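Local atomic coordinates of probable ABC transporter extracellular-binding protein YckB (Bacillus subtilis, PDB entry 2IEE), a protein that probably serves as the extracellular solute-binding component of a binding-protein-dependent ABC transport system. Residues K128-K133 with V176-Y181; T12-I17 with L61-E66; E226-M231 with G235-L240. One frame throughout, in Å; residues are numbered along the deposited sequence.

Contact 1: K128-K133 with V176-Y181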
ATOM      1  N   LYS A 128      -7.555 -19.253 -12.563  1.00 16.06           N
ATOM      2  CA  LYS A 128      -7.384 -20.016 -13.790  1.00 17.86           C
ATOM      3  C   LYS A 128      -8.254 -19.490 -14.936  1.00 16.39           C
ATOM      4  O   LYS A 128      -7.877 -19.615 -16.099  1.00 14.32           O
ATOM      5  CB  LYS A 128      -7.713 -21.493 -13.538  1.00 20.92           C
ATOM      6  CG  LYS A 128      -7.756 -22.350 -14.795  1.00 27.29           C
ATOM      7  CD  LYS A 128      -7.997 -23.820 -14.453  1.00 30.67           C
ATOM      8  CE  LYS A 128      -8.252 -24.653 -15.703  1.00 31.57           C
ATOM      9  NZ  LYS A 128      -9.470 -24.178 -16.425  1.00 34.18           N
ATOM     10  N   ASP A 129      -9.409 -18.908 -14.608  1.00 15.32           N
ATOM     11  CA  ASP A 129     -10.316 -18.394 -15.635  1.00 16.89           C
ATOM     12  C   ASP A 129      -9.857 -17.082 -16.265  1.00 17.00           C
ATOM     13  O   ASP A 129     -10.505 -16.554 -17.174  1.00 18.46           O
ATOM     14  CB  ASP A 129     -11.733 -18.229 -15.079  1.00 16.58           C
ATOM     15  CG  ASP A 129     -12.361 -19.553 -14.663  1.00 18.28           C
ATOM     16  OD1 ASP A 129     -12.154 -20.573 -15.358  1.00 17.12           O
ATOM     17  OD2 ASP A 129     -13.084 -19.570 -13.645  1.00 19.24           O
ATOM     18  N   LEU A 130      -8.738 -16.557 -15.786  1.00 17.41           N
ATOM     19  CA  LEU A 130      -8.184 -15.324 -16.329  1.00 17.34           C
ATOM     20  C   LEU A 130      -7.647 -15.600 -17.731  1.00 18.29           C
ATOM     21  O   LEU A 130      -7.407 -14.678 -18.513  1.00 17.98           O
ATOM     22  CB  LEU A 130      -7.052 -14.828 -15.435  1.00 16.49           C
ATOM     23  CG  LEU A 130      -7.248 -13.512 -14.681  1.00 19.70           C
ATOM     24  CD1 LEU A 130      -8.581 -13.493 -13.958  1.00 16.55           C
ATOM     25  CD2 LEU A 130      -6.100 -13.349 -13.705  1.00 19.07           C
ATOM     26  N   LYS A 131      -7.464 -16.879 -18.047  1.00 18.96           N
ATOM     27  CA  LYS A 131      -6.948 -17.281 -19.354  1.00 20.56           C
ATOM     28  C   LYS A 131      -7.806 -16.751 -20.501  1.00 19.77           C
ATOM     29  O   LYS A 131      -8.987 -17.083 -20.610  1.00 19.42           O
ATOM     30  CB  LYS A 131      -6.866 -18.808 -19.431  1.00 22.83           C
ATOM     31  CG  LYS A 131      -6.315 -19.339 -20.744  1.00 27.60           C
ATOM     32  CD  LYS A 131      -6.166 -20.855 -20.710  1.00 30.11           C
ATOM     33  CE  LYS A 131      -5.733 -21.400 -22.066  1.00 31.69           C
ATOM     34  NZ  LYS A 131      -6.756 -21.132 -23.122  1.00 32.61           N
ATOM     35  N   GLY A 132      -7.207 -15.921 -21.348  1.00 18.39           N
ATOM     36  CA  GLY A 132      -7.932 -15.372 -22.477  1.00 17.29           C
ATOM     37  C   GLY A 132      -8.740 -14.123 -22.167  1.00 18.61           C
ATOM     38  O   GLY A 132      -9.344 -13.534 -23.064  1.00 17.61           O
ATOM     39  N   LYS A 133      -8.755 -13.712 -20.907  1.00 16.31           N
ATOM     40  CA  LYS A 133      -9.502 -12.524 -20.524  1.00 17.30           C
ATOM     41  C   LYS A 133      -8.698 -11.262 -20.771  1.00 17.65           C
ATOM     42  O   LYS A 133      -7.474 -11.305 -20.858  1.00 16.93           O
ATOM     43  CB  LYS A 133      -9.891 -12.594 -19.048  1.00 15.33           C
ATOM     44  CG  LYS A 133     -10.799 -13.748 -18.706  1.00 16.58           C
ATOM     45  CD  LYS A 133     -12.194 -13.570 -19.275  1.00 15.66           C
ATOM     46  CE  LYS A 133     -13.073 -14.747 -18.885  1.00 17.69           C
ATOM     47  NZ  LYS A 133     -14.479 -14.554 -19.318  1.00 23.15           N
ATOM     48  N   VAL A 176     -11.156  -7.695 -16.556  1.00 11.59           N
ATOM     49  CA  VAL A 176     -10.705  -7.718 -15.183  1.00 11.64           C
ATOM     50  C   VAL A 176      -9.556  -6.765 -14.896  1.00 12.54           C
ATOM     51  O   VAL A 176      -8.766  -6.437 -15.784  1.00 12.38           O
ATOM     52  CB  VAL A 176     -10.272  -9.161 -14.842  1.00 11.61           C
ATOM     53  CG1 VAL A 176      -9.116  -9.559 -15.748  1.00 12.35           C
ATOM     54  CG2 VAL A 176      -9.885  -9.291 -13.372  1.00 10.87           C
ATOM     55  N   ILE A 177      -9.490  -6.315 -13.646  1.00 14.34           N
ATOM     56  CA  ILE A 177      -8.428  -5.434 -13.170  1.00 12.73           C
ATOM     57  C   ILE A 177      -7.865  -6.093 -11.917  1.00 13.98           C
ATOM     58  O   ILE A 177      -8.610  -6.383 -10.981  1.00 12.98           O
ATOM     59  CB  ILE A 177      -8.936  -4.045 -12.734  1.00 14.52           C
ATOM     60  CG1 ILE A 177      -9.674  -3.361 -13.877  1.00 14.37           C
ATOM     61  CG2 ILE A 177      -7.744  -3.168 -12.303  1.00  8.83           C
ATOM     62  CD1 ILE A 177      -8.820  -3.146 -15.083  1.00 21.09           C
ATOM     63  N   LEU A 178      -6.559  -6.326 -11.905  1.00 13.50           N
ATOM     64  CA  LEU A 178      -5.899  -6.933 -10.751  1.00 14.09           C
ATOM     65  C   LEU A 178      -5.179  -5.835  -9.969  1.00 12.92           C
ATOM     66  O   LEU A 178      -4.404  -5.071 -10.541  1.00 12.01           O
ATOM     67  CB  LEU A 178      -4.888  -7.983 -11.218  1.00 15.57           C
ATOM     68  CG  LEU A 178      -5.235  -9.465 -11.019  1.00 18.70           C
ATOM     69  CD1 LEU A 178      -6.682  -9.729 -11.401  1.00 17.24           C
ATOM     70  CD2 LEU A 178      -4.278 -10.323 -11.840  1.00 15.77           C
ATOM     71  N   ASN A 179      -5.442  -5.739  -8.668  1.00 11.85           N
ATOM     72  CA  ASN A 179      -4.795  -4.715  -7.854  1.00 12.54           C
ATOM     73  C   ASN A 179      -4.955  -5.061  -6.376  1.00 11.32           C
ATOM     74  O   ASN A 179      -5.560  -6.076  -6.036  1.00 12.59           O
ATOM     75  CB  ASN A 179      -5.423  -3.342  -8.143  1.00 12.18           C
ATOM     76  CG  ASN A 179      -4.491  -2.181  -7.796  1.00 14.55           C
ATOM     77  OD1 ASN A 179      -3.411  -2.375  -7.235  1.00 14.91           O
ATOM     78  ND2 ASN A 179      -4.912  -0.968  -8.132  1.00 12.23           N
ATOM     79  N   ASP A 180      -4.400  -4.219  -5.511  1.00  9.73           N
ATOM     80  CA  ASP A 180      -4.488  -4.405  -4.062  1.00 11.05           C
ATOM     81  C   ASP A 180      -5.962  -4.362  -3.619  1.00 10.71           C
ATOM     82  O   ASP A 180      -6.739  -3.554  -4.119  1.00 11.01           O
ATOM     83  CB  ASP A 180      -3.709  -3.290  -3.364  1.00 10.99           C
ATOM     84  CG  ASP A 180      -3.918  -3.280  -1.869  1.00 11.59           C
ATOM     85  OD1 ASP A 180      -3.297  -4.110  -1.172  1.00 14.63           O
ATOM     86  OD2 ASP A 180      -4.714  -2.446  -1.392  1.00 12.34           O
ATOM     87  N   TYR A 181      -6.334  -5.223  -2.679  1.00 10.83           N
ATOM     88  CA  TYR A 181      -7.709  -5.280  -2.196  1.00 10.41           C
ATOM     89  C   TYR A 181      -8.257  -3.933  -1.753  1.00 11.74           C
ATOM     90  O   TYR A 181      -9.281  -3.468  -2.252  1.00 11.23           O
ATOM     91  CB  TYR A 181      -7.817  -6.251  -1.029  1.00 11.59           C
ATOM     92  CG  TYR A 181      -9.154  -6.199  -0.327  1.00 12.22           C
ATOM     93  CD1 TYR A 181     -10.337  -6.471  -1.012  1.00 10.99           C
ATOM     94  CD2 TYR A 181      -9.232  -5.906   1.028  1.00 10.41           C
ATOM     95  CE1 TYR A 181     -11.571  -6.459  -0.354  1.00 11.85           C
ATOM     96  CE2 TYR A 181     -10.455  -5.890   1.692  1.00 13.08           C
ATOM     97  CZ  TYR A 181     -11.616  -6.168   0.999  1.00 11.03           C
ATOM     98  OH  TYR A 181     -12.814  -6.157   1.670  1.00 18.23           O
TER
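Chi1 values of -114° in Leu-130 and -107° in Leu-178, both off the staggered positions, bring one methyl of each side chain together, and the two leucines meet tip to tip. The touching atoms are CD2 of Leu-130 and CD2 of Leu-178, 4.0 Å apart; at 2.2 Å resolution the exact turn of either branch is less certain than the meeting itself. The other methyl of Leu-130, CD1, lies 4.4 Å from CG1 of Val-176, so the fork of Leu-130 spans two residues that face the same side of strand 176-180. The contact is wholly apolar and buried. Leu-130 ends a 3-10 segment and begins a type II beta turn, which Lys-133 N closes on Leu-130 O at 2.9 Å, with Gly-132 taking the positive-phi position. This turn leads into strand 134-136, the sheet neighbour of 176-180, whose Val-176 bonds through its backbone to Lys-134 and Ala-136. Ile-124 and Tyr-150 enclose Leu-130 further, while Leu-178 also packs on Val-146 and Ala-147 of helix 142-149 and on Ala-114 of the antiparallel neighbour 108-116. The 3-10 turn thus covers one face of the mixed sheet beside that helix.

Contact 2: T12-I17 with L61-E66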
ATOM      1  N   THR A  12      23.302   9.133  12.344  1.00 41.87           N
ATOM      2  CA  THR A  12      22.736   7.777  12.601  1.00 42.56           C
ATOM      3  C   THR A  12      22.528   7.530  14.093  1.00 40.43           C
ATOM      4  O   THR A  12      23.269   8.055  14.922  1.00 42.53           O
ATOM      5  CB  THR A  12      23.673   6.679  12.052  1.00 43.62           C
ATOM      6  OG1 THR A  12      23.231   5.393  12.509  1.00 46.24           O
ATOM      7  CG2 THR A  12      25.102   6.918  12.520  1.00 45.99           C
ATOM      8  N   GLY A  13      21.511   6.742  14.435  1.00 37.29           N
ATOM      9  CA  GLY A  13      21.262   6.433  15.831  1.00 32.70           C
ATOM     10  C   GLY A  13      20.070   7.103  16.485  1.00 29.46           C
ATOM     11  O   GLY A  13      19.725   8.239  16.171  1.00 26.96           O
ATOM     12  N   TRP A  14      19.447   6.383  17.413  1.00 28.43           N
ATOM     13  CA  TRP A  14      18.291   6.880  18.144  1.00 26.18           C
ATOM     14  C   TRP A  14      18.610   8.058  19.062  1.00 26.69           C
ATOM     15  O   TRP A  14      17.797   8.975  19.199  1.00 25.53           O
ATOM     16  CB  TRP A  14      17.667   5.758  18.972  1.00 26.06           C
ATOM     17  CG  TRP A  14      16.769   6.267  20.059  1.00 24.42           C
ATOM     18  CD1 TRP A  14      17.044   6.324  21.391  1.00 23.69           C
ATOM     19  CD2 TRP A  14      15.470   6.850  19.893  1.00 24.94           C
ATOM     20  NE1 TRP A  14      15.999   6.910  22.069  1.00 23.99           N
ATOM     21  CE2 TRP A  14      15.021   7.246  21.171  1.00 23.76           C
ATOM     22  CE3 TRP A  14      14.644   7.084  18.783  1.00 23.65           C
ATOM     23  CZ2 TRP A  14      13.779   7.859  21.374  1.00 25.11           C
ATOM     24  CZ3 TRP A  14      13.405   7.696  18.984  1.00 24.43           C
ATOM     25  CH2 TRP A  14      12.989   8.077  20.270  1.00 24.85           C
ATOM     26  N   GLU A  15      19.774   8.030  19.707  1.00 25.99           N
ATOM     27  CA  GLU A  15      20.149   9.120  20.600  1.00 24.75           C
ATOM     28  C   GLU A  15      20.409  10.374  19.767  1.00 25.77           C
ATOM     29  O   GLU A  15      20.222  11.494  20.239  1.00 27.15           O
ATOM     30  CB  GLU A  15      21.406   8.765  21.412  1.00 24.26           C
ATOM     31  CG  GLU A  15      21.268   7.605  22.416  1.00 20.70           C
ATOM     32  CD  GLU A  15      20.196   7.831  23.476  1.00 21.46           C
ATOM     33  OE1 GLU A  15      19.908   9.003  23.802  1.00 19.21           O
ATOM     34  OE2 GLU A  15      19.649   6.832  23.995  1.00 19.06           O
ATOM     35  N   GLN A  16      20.841  10.177  18.524  1.00 25.89           N
ATOM     36  CA  GLN A  16      21.113  11.290  17.622  1.00 27.58           C
ATOM     37  C   GLN A  16      19.794  11.917  17.166  1.00 27.00           C
ATOM     38  O   GLN A  16      19.681  13.140  17.065  1.00 25.37           O
ATOM     39  CB  GLN A  16      21.910  10.805  16.408  1.00 31.48           C
ATOM     40  CG  GLN A  16      22.417  11.924  15.507  1.00 38.06           C
ATOM     41  CD  GLN A  16      23.103  11.404  14.250  1.00 40.76           C
ATOM     42  OE1 GLN A  16      24.073  10.647  14.323  1.00 43.17           O
ATOM     43  NE2 GLN A  16      22.598  11.811  13.091  1.00 42.82           N
ATOM     44  N   ILE A  17      18.802  11.069  16.898  1.00 25.90           N
ATOM     45  CA  ILE A  17      17.480  11.526  16.474  1.00 25.39           C
ATOM     46  C   ILE A  17      16.825  12.241  17.643  1.00 25.00           C
ATOM     47  O   ILE A  17      16.246  13.315  17.490  1.00 23.58           O
ATOM     48  CB  ILE A  17      16.559  10.347  16.090  1.00 27.32           C
ATOM     49  CG1 ILE A  17      17.249   9.442  15.069  1.00 28.97           C
ATOM     50  CG2 ILE A  17      15.248  10.874  15.523  1.00 26.87           C
ATOM     51  CD1 ILE A  17      17.784  10.173  13.867  1.00 32.48           C
ATOM     52  N   LEU A  61       6.893   9.960  20.399  1.00 22.17           N
ATOM     53  CA  LEU A  61       8.278   9.927  20.846  1.00 21.86           C
ATOM     54  C   LEU A  61       8.895  11.322  20.971  1.00 23.04           C
ATOM     55  O   LEU A  61      10.115  11.468  20.944  1.00 24.26           O
ATOM     56  CB  LEU A  61       9.106   9.081  19.874  1.00 20.37           C
ATOM     57  CG  LEU A  61       8.662   7.616  19.760  1.00 22.70           C
ATOM     58  CD1 LEU A  61       9.329   6.951  18.570  1.00 20.88           C
ATOM     59  CD2 LEU A  61       8.996   6.885  21.046  1.00 20.00           C
ATOM     60  N   GLY A  62       8.046  12.339  21.105  1.00 23.60           N
ATOM     61  CA  GLY A  62       8.522  13.705  21.235  1.00 21.91           C
ATOM     62  C   GLY A  62       9.346  14.179  20.054  1.00 22.75           C
ATOM     63  O   GLY A  62      10.222  15.029  20.205  1.00 22.07           O
ATOM     64  N   LEU A  63       9.066  13.646  18.869  1.00 22.02           N
ATOM     65  CA  LEU A  63       9.823  14.032  17.685  1.00 23.20           C
ATOM     66  C   LEU A  63       8.981  14.657  16.584  1.00 24.12           C
ATOM     67  O   LEU A  63       7.781  14.413  16.471  1.00 24.43           O
ATOM     68  CB  LEU A  63      10.540  12.818  17.091  1.00 23.94           C
ATOM     69  CG  LEU A  63      11.431  11.945  17.975  1.00 26.30           C
ATOM     70  CD1 LEU A  63      11.860  10.722  17.172  1.00 24.30           C
ATOM     71  CD2 LEU A  63      12.638  12.736  18.462  1.00 26.48           C
ATOM     72  N   LYS A  64       9.647  15.460  15.765  1.00 24.74           N
ATOM     73  CA  LYS A  64       9.033  16.114  14.621  1.00 26.00           C
ATOM     74  C   LYS A  64       9.501  15.260  13.452  1.00 25.79           C
ATOM     75  O   LYS A  64      10.536  14.593  13.545  1.00 24.46           O
ATOM     76  CB  LYS A  64       9.574  17.540  14.491  1.00 30.84           C
ATOM     77  CG  LYS A  64       9.141  18.299  13.250  1.00 35.86           C
ATOM     78  CD  LYS A  64       9.732  19.710  13.270  1.00 40.12           C
ATOM     79  CE  LYS A  64       9.349  20.515  12.035  1.00 42.98           C
ATOM     80  NZ  LYS A  64       9.879  21.912  12.101  1.00 43.52           N
ATOM     81  N   VAL A  65       8.749  15.262  12.361  1.00 23.65           N
ATOM     82  CA  VAL A  65       9.139  14.462  11.218  1.00 22.14           C
ATOM     83  C   VAL A  65       9.531  15.317  10.030  1.00 22.39           C
ATOM     84  O   VAL A  65       8.864  16.295   9.707  1.00 21.49           O
ATOM     85  CB  VAL A  65       8.008  13.521  10.776  1.00 22.89           C
ATOM     86  CG1 VAL A  65       8.505  12.604   9.667  1.00 20.00           C
ATOM     87  CG2 VAL A  65       7.511  12.720  11.959  1.00 23.52           C
ATOM     88  N   GLU A  66      10.624  14.942   9.386  1.00 22.79           N
ATOM     89  CA  GLU A  66      11.085  15.651   8.211  1.00 25.17           C
ATOM     90  C   GLU A  66      10.937  14.669   7.053  1.00 23.92           C
ATOM     91  O   GLU A  66      11.763  13.775   6.875  1.00 23.14           O
ATOM     92  CB  GLU A  66      12.547  16.064   8.368  1.00 28.89           C
ATOM     93  CG  GLU A  66      12.972  17.171   7.426  1.00 34.18           C
ATOM     94  CD  GLU A  66      14.437  17.519   7.579  1.00 39.35           C
ATOM     95  OE1 GLU A  66      14.893  17.662   8.737  1.00 40.46           O
ATOM     96  OE2 GLU A  66      15.130  17.658   6.545  1.00 41.47           O
TER
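The Schellman motif that closes helix 49-60 presents Leu-61 and Leu-63 to Trp-14 and Ile-17 in the first turn of helix 14-20. Gly-62, with positive phi, is its C-prime residue, and the motif bonds Leu-63 N to Ala-58 O and Gly-62 N to Lys-59 O; the two leucines flank this glycine. The indole of Trp-14 is carried out by a chi1 of 162°, with CG anti to the backbone N, and its six-membered ring reaches both of them. Leu-61 comes to the edge of the indole, near the ring plane, with its CB 4.0 Å from CH2 of Trp-14. Leu-63 approaches obliquely, its CD1 lying 3.9 Å from CZ3 of the same ring. That methyl also packs on CG2 of Ile-17 at 3.8 Å, the two aliphatic side chains crossing at about a right angle, and so it sits against both helix residues at once. The second methyl of Leu-63, CD2, approaches the backbone O of Ile-17 at 3.8 Å. Beyond the pair, Ala-219, Leu-220 and Lys-223 of helix 218-234 pack on Trp-14, and Ile-17 rests on Ile-23. Strand 22-27, helix 49-60 and the adjacent parallel strand 64-69 form a beta-alpha-beta crossover, and the 2-1-3 strand order of this sheet is typical of the type II periplasmic-binding-protein fold.

Contact 3: E226-M231 with G235-L240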
ATOM      1  N   GLU A 226       7.499   0.654  19.995  1.00 19.95           N
ATOM      2  CA  GLU A 226       6.884   1.005  21.268  1.00 21.27           C
ATOM      3  C   GLU A 226       5.726   1.973  21.036  1.00 20.78           C
ATOM      4  O   GLU A 226       4.640   1.802  21.589  1.00 22.07           O
ATOM      5  CB  GLU A 226       7.933   1.622  22.208  1.00 21.08           C
ATOM      6  CG  GLU A 226       8.713   0.589  23.024  1.00 25.57           C
ATOM      7  CD  GLU A 226       9.869   1.184  23.827  1.00 29.20           C
ATOM      8  OE1 GLU A 226       9.670   2.218  24.502  1.00 29.80           O
ATOM      9  OE2 GLU A 226      10.976   0.605  23.790  1.00 30.97           O
ATOM     10  N   ALA A 227       5.954   2.980  20.199  1.00 20.19           N
ATOM     11  CA  ALA A 227       4.918   3.964  19.894  1.00 19.92           C
ATOM     12  C   ALA A 227       3.806   3.345  19.038  1.00 19.77           C
ATOM     13  O   ALA A 227       2.630   3.637  19.239  1.00 20.76           O
ATOM     14  CB  ALA A 227       5.530   5.162  19.183  1.00 20.11           C
ATOM     15  N   LEU A 228       4.181   2.490  18.090  1.00 17.39           N
ATOM     16  CA  LEU A 228       3.205   1.832  17.228  1.00 17.09           C
ATOM     17  C   LEU A 228       2.298   0.903  18.034  1.00 17.76           C
ATOM     18  O   LEU A 228       1.100   0.807  17.761  1.00 16.79           O
ATOM     19  CB  LEU A 228       3.916   1.039  16.121  1.00 14.34           C
ATOM     20  CG  LEU A 228       4.476   1.849  14.948  1.00 14.10           C
ATOM     21  CD1 LEU A 228       5.307   0.963  14.024  1.00 12.45           C
ATOM     22  CD2 LEU A 228       3.321   2.477  14.185  1.00 14.74           C
ATOM     23  N   LYS A 229       2.872   0.222  19.020  1.00 18.32           N
ATOM     24  CA  LYS A 229       2.113  -0.687  19.871  1.00 20.86           C
ATOM     25  C   LYS A 229       1.108   0.112  20.693  1.00 21.73           C
ATOM     26  O   LYS A 229      -0.034  -0.304  20.879  1.00 22.75           O
ATOM     27  CB  LYS A 229       3.061  -1.453  20.805  1.00 23.76           C
ATOM     28  CG  LYS A 229       2.360  -2.366  21.802  1.00 26.39           C
ATOM     29  CD  LYS A 229       3.357  -3.206  22.592  1.00 31.23           C
ATOM     30  CE  LYS A 229       2.645  -4.171  23.540  1.00 33.05           C
ATOM     31  NZ  LYS A 229       3.598  -5.081  24.244  1.00 34.89           N
ATOM     32  N   GLU A 230       1.550   1.264  21.185  1.00 23.58           N
ATOM     33  CA  GLU A 230       0.711   2.148  21.976  1.00 25.80           C
ATOM     34  C   GLU A 230      -0.465   2.624  21.121  1.00 26.00           C
ATOM     35  O   GLU A 230      -1.594   2.743  21.605  1.00 24.42           O
ATOM     36  CB  GLU A 230       1.541   3.343  22.451  1.00 27.88           C
ATOM     37  CG  GLU A 230       0.808   4.349  23.313  1.00 33.05           C
ATOM     38  CD  GLU A 230       1.703   5.516  23.705  1.00 38.71           C
ATOM     39  OE1 GLU A 230       2.690   5.292  24.444  1.00 39.49           O
ATOM     40  OE2 GLU A 230       1.427   6.656  23.271  1.00 40.26           O
HETATM   41  N   MSE A 231      -0.185   2.891  19.848  1.00 25.71           N
HETATM   42  CA  MSE A 231      -1.200   3.354  18.907  1.00 25.90           C
HETATM   43  C   MSE A 231      -2.134   2.205  18.546  1.00 26.81           C
HETATM   44  O   MSE A 231      -3.341   2.389  18.366  1.00 25.65           O
HETATM   45  CB  MSE A 231      -0.527   3.907  17.648  1.00 25.95           C
HETATM   46  CG  MSE A 231       0.116   5.276  17.844  1.00 25.55           C
HETATM   47 SE   MSE A 231       1.230   5.787  16.342  1.00 32.10          SE
HETATM   48  CE  MSE A 231      -0.167   6.228  15.079  1.00 28.81           C
ATOM     49  N   GLY A 235      -6.309   2.375  19.609  1.00 24.32           N
ATOM     50  CA  GLY A 235      -7.163   2.602  18.454  1.00 25.39           C
ATOM     51  C   GLY A 235      -6.729   3.661  17.457  1.00 24.00           C
ATOM     52  O   GLY A 235      -7.446   3.924  16.491  1.00 24.42           O
ATOM     53  N   SER A 236      -5.565   4.266  17.677  1.00 22.11           N
ATOM     54  CA  SER A 236      -5.058   5.295  16.774  1.00 20.94           C
ATOM     55  C   SER A 236      -4.825   4.755  15.367  1.00 19.38           C
ATOM     56  O   SER A 236      -5.146   5.414  14.379  1.00 17.63           O
ATOM     57  CB  SER A 236      -3.752   5.878  17.317  1.00 21.01           C
ATOM     58  OG  SER A 236      -3.961   6.469  18.585  1.00 24.16           O
ATOM     59  N   LEU A 237      -4.256   3.559  15.272  1.00 18.64           N
ATOM     60  CA  LEU A 237      -4.005   2.962  13.967  1.00 18.88           C
ATOM     61  C   LEU A 237      -5.318   2.746  13.219  1.00 17.83           C
ATOM     62  O   LEU A 237      -5.468   3.167  12.073  1.00 17.31           O
ATOM     63  CB  LEU A 237      -3.267   1.627  14.116  1.00 18.54           C
ATOM     64  CG  LEU A 237      -1.776   1.683  14.462  1.00 19.40           C
ATOM     65  CD1 LEU A 237      -1.221   0.276  14.524  1.00 20.10           C
ATOM     66  CD2 LEU A 237      -1.027   2.487  13.407  1.00 20.83           C
ATOM     67  N   THR A 238      -6.272   2.088  13.874  1.00 18.31           N
ATOM     68  CA  THR A 238      -7.567   1.825  13.255  1.00 17.55           C
ATOM     69  C   THR A 238      -8.226   3.140  12.857  1.00 17.46           C
ATOM     70  O   THR A 238      -8.823   3.244  11.789  1.00 17.02           O
ATOM     71  CB  THR A 238      -8.500   1.048  14.216  1.00 16.80           C
ATOM     72  OG1 THR A 238      -7.924  -0.230  14.502  1.00 14.84           O
ATOM     73  CG2 THR A 238      -9.871   0.840  13.583  1.00 15.50           C
ATOM     74  N   LYS A 239      -8.096   4.146  13.715  1.00 18.26           N
ATOM     75  CA  LYS A 239      -8.680   5.460  13.455  1.00 19.83           C
ATOM     76  C   LYS A 239      -8.119   6.076  12.178  1.00 17.19           C
ATOM     77  O   LYS A 239      -8.868   6.567  11.332  1.00 16.59           O
ATOM     78  CB  LYS A 239      -8.417   6.393  14.640  1.00 24.11           C
ATOM     79  CG  LYS A 239      -9.011   7.788  14.490  1.00 29.52           C
ATOM     80  CD  LYS A 239      -8.972   8.528  15.823  1.00 33.19           C
ATOM     81  CE  LYS A 239      -9.710   9.853  15.754  1.00 35.87           C
ATOM     82  NZ  LYS A 239      -9.817  10.494  17.095  1.00 39.50           N
ATOM     83  N   LEU A 240      -6.798   6.050  12.035  1.00 14.95           N
ATOM     84  CA  LEU A 240      -6.161   6.609  10.847  1.00 12.69           C
ATOM     85  C   LEU A 240      -6.528   5.799   9.605  1.00 10.81           C
ATOM     86  O   LEU A 240      -6.736   6.355   8.527  1.00  8.74           O
ATOM     87  CB  LEU A 240      -4.640   6.636  11.034  1.00 13.17           C
ATOM     88  CG  LEU A 240      -4.110   7.695  12.005  1.00 13.67           C
ATOM     89  CD1 LEU A 240      -2.643   7.444  12.292  1.00 14.21           C
ATOM     90  CD2 LEU A 240      -4.311   9.087  11.405  1.00 14.01           C
TER
HETATM   91  O   HOH W   1      -5.468   0.777  16.639  1.00 15.41           O
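Met-231 and Ser-236 meet across a tight helix-helix junction, where helix 218-234 gives way at Gly-235 to helix 236-244, the two short axes making an angle of 74°. Gly-235 has positive phi, as the first residue to leave the helix, and doubles as N-cap of the next one. The backbone O of Met-231 is the main acceptor of the junction. It takes a weak bond from Ser-236 N at 3.0 Å, bent to 122° at the hydrogen, and another weak one from Leu-237 N, straighter but long at 3.4 Å. A water donates to the same oxygen and in turn accepts from Thr-238 N, so that three successive amides at the start of helix 236-244 are directed, two directly and one through water, at a single carbonyl of the preceding helix. From Lys-239 onward the ordinary helical bonds take over, with Lys-239 N on Gly-235 O at 2.9 Å. The side-chain hydroxyls are engaged too: Ser-236 OG is held by Asp-234 OD1, in the last turn of the first helix, and by Arg-60 NH2, while Thr-238 OG1 bonds to Asp-249 OD2. Arg-60 also forms a salt bridge with Glu-230 through NH1, and thereby ties the end of helix 49-60 to both helices of the junction. Met-231, present as selenomethionine, lays its CB 3.8 Å from CB of Ser-236; on the apolar side it crosses Leu-237 at about a right angle. CD1 of Leu-237 lies 4.0 Å from the backbone O of Leu-228. The Met-231 chain is extended at chi2 and then bends at chi3 (75°), which carries its terminal CE to 3.9 Å from CD1 of Leu-240.

In the fold
Along the chain contact 2 closes first, contact 1 follows and contact 3 comes last. Contacts 2 and 3 lie on the same side of the chain's centre, their centres 19 Å apart, and touch where CG of Leu-61 packs on CB of Ala-227 at 4.0 Å; helix 49-60 and helix 218-234 serve both. Contact 1 lies on the opposite side, with its centre about 44 Å from that of contact 2 and 34 Å from that of contact 3, in the mixed sheet. The chain therefore builds the parallel-sheet lobe, passes to the mixed-sheet lobe and returns with helices 218-234 and 236-244, consistent with the two-lobed architecture of solute-binding proteins.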